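PDB 5MZ5: ALDH21) from Physcomitrella patens subsp. patens, which acts as an NADP(+)-dependent succinic semialdehyde dehydrogenase and may also oxidise glyceraldehyde 3-phosphate without phosphorylation. Local coordinates for residues Val375-Ala380 with Glu407-Lys412. Residues are numbered along the deposited sequence; the frame is centred on the assembly and turned at random.
Sequences VKEAVA and EANARK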
# COMPACT_ATOMS: atom_id res chain seq x y z
N VAL A 375 41.78 -23.31 -5.67
CA VAL A 375 41.54 -24.32 -6.70
C VAL A 375 42.44 -25.55 -6.43
O VAL A 375 41.95 -26.68 -6.41
CB VAL A 375 41.68 -23.75 -8.15
CG1 VAL A 375 41.79 -24.85 -9.20
CG2 VAL A 375 40.54 -22.78 -8.48
N LYS A 376 43.76 -25.31 -6.20
CA LYS A 376 44.72 -26.37 -5.90
C LYS A 376 44.33 -27.13 -4.62
O LYS A 376 44.33 -28.36 -4.61
CB LYS A 376 46.17 -25.83 -5.80
CG LYS A 376 46.76 -25.41 -7.14
CD LYS A 376 48.26 -25.23 -7.06
CE LYS A 376 48.79 -24.03 -7.81
NZ LYS A 376 48.80 -22.81 -6.94
N GLU A 377 43.92 -26.39 -3.58
CA GLU A 377 43.48 -26.97 -2.31
C GLU A 377 42.23 -27.85 -2.52
O GLU A 377 42.16 -28.94 -1.95
CB GLU A 377 43.21 -25.87 -1.28
CG GLU A 377 42.84 -26.36 0.10
CD GLU A 377 41.83 -25.51 0.86
OE1 GLU A 377 41.70 -24.31 0.54
OE2 GLU A 377 41.18 -26.05 1.79
N ALA A 378 41.26 -27.40 -3.36
CA ALA A 378 40.03 -28.12 -3.68
C ALA A 378 40.34 -29.47 -4.34
O ALA A 378 39.75 -30.48 -3.96
CB ALA A 378 39.12 -27.28 -4.57
N VAL A 379 41.31 -29.48 -5.30
CA VAL A 379 41.73 -30.68 -6.00
C VAL A 379 42.52 -31.62 -5.05
O VAL A 379 42.33 -32.83 -5.11
CB VAL A 379 42.44 -30.43 -7.37
CG1 VAL A 379 41.66 -29.47 -8.28
CG2 VAL A 379 43.89 -30.00 -7.23
N ALA A 380 43.35 -31.04 -4.13
CA ALA A 380 44.14 -31.79 -3.14
C ALA A 380 43.23 -32.53 -2.13
O ALA A 380 43.55 -33.63 -1.70
CB ALA A 380 45.09 -30.85 -2.39
N GLU A 407 34.95 -29.15 3.66
CA GLU A 407 36.09 -28.59 4.40
C GLU A 407 36.98 -27.67 3.53
O GLU A 407 37.65 -26.79 4.09
CB GLU A 407 36.91 -29.69 5.11
CG GLU A 407 37.40 -30.84 4.23
CD GLU A 407 36.46 -32.02 4.04
OE1 GLU A 407 36.95 -33.07 3.56
OE2 GLU A 407 35.25 -31.91 4.35
N ALA A 408 36.96 -27.83 2.18
CA ALA A 408 37.74 -26.97 1.27
C ALA A 408 37.23 -25.53 1.26
O ALA A 408 36.01 -25.30 1.27
CB ALA A 408 37.74 -27.54 -0.14
N ASN A 409 38.18 -24.55 1.25
CA ASN A 409 37.89 -23.11 1.23
C ASN A 409 37.03 -22.70 0.04
O ASN A 409 36.18 -21.81 0.19
CB ASN A 409 39.16 -22.29 1.25
CG ASN A 409 39.80 -22.19 2.60
OD1 ASN A 409 39.15 -21.89 3.61
ND2 ASN A 409 41.11 -22.39 2.65
N ALA A 410 37.24 -23.35 -1.12
CA ALA A 410 36.49 -23.10 -2.36
C ALA A 410 34.99 -23.41 -2.15
O ALA A 410 34.16 -22.75 -2.76
CB ALA A 410 37.05 -23.94 -3.50
N ARG A 411 34.66 -24.35 -1.25
CA ARG A 411 33.28 -24.72 -0.94
C ARG A 411 32.67 -23.89 0.21
O ARG A 411 31.53 -23.43 0.11
CB ARG A 411 33.16 -26.24 -0.69
CG ARG A 411 31.78 -26.76 -0.22
CD ARG A 411 30.60 -26.36 -1.12
NE ARG A 411 29.32 -26.82 -0.58
CZ ARG A 411 28.61 -26.19 0.36
NH1 ARG A 411 29.03 -25.04 0.85
NH2 ARG A 411 27.47 -26.71 0.80
N LYS A 412 33.44 -23.68 1.28
CA LYS A 412 33.04 -22.98 2.50
C LYS A 412 32.94 -21.45 2.34
O LYS A 412 32.03 -20.83 2.90
CB LYS A 412 34.02 -23.38 3.62
CG LYS A 412 33.77 -22.79 5.01
CD LYS A 412 34.61 -23.48 6.11
CE LYS A 412 36.11 -23.62 5.85
NZ LYS A 412 36.83 -22.32 5.85
O HOH W 1 39.69 -25.07 -1.71
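Glu377, on helix 365-380, lays its carboxylate against the first turn of the short helix 409-412 and meets Asn409 there with both oxygens. Its CG stands anti to the backbone N (chi1 -176°), which sends the chain out from its own helix, and a bend at chi2 brings it to Asn409; the two side chains cross at about a right angle, and the carboxylate and amide planes stand 75° apart. Asn409 ND2 donates to Glu377 OE1 over 2.9 Å, reaching the syn side of that oxygen but tilted from the carboxylate plane, and the N-H...O angle of 135° makes this a bent bond. The other oxygen, Glu377 OE2, lies 3.4 Å from Asn409 N, a weak but fairly straight bond, and also forms a salt bridge with Lys381. A water joins in: Ala410 N donates to it over 3.1 Å, and it in turn donates weakly to Glu377 OE1. Beside this polar side the two segments meet through small residues. Ala378 CB rests 4.1 Å from Ala410 CB, methyl against methyl, while Ala408, the N-cap residue, turns its methyl toward the CA of Ala378; alanine suits this last pair because their CA atoms are 5.6 Å apart. Ile401 of strand 395-402 also touches Ala378. Asn409 OD1 accepts from Lys412 NZ at 3.3 Å, the amide thus giving an N-H to a carboxylate and a C=O to an ammonium group. Were Asn409 replaced by an alanine, Lys412 would probably lose this acceptor and Glu377 OE1 its amide donor, leaving OE1 only the weak water bond to this segment. A carboxylate touching one N-H of a helix start directly and another through water is likely to be favoured there, so charge probably helps join helix 365-380 to the short helix, close in sequence to the NADP(+)-binding Glu414.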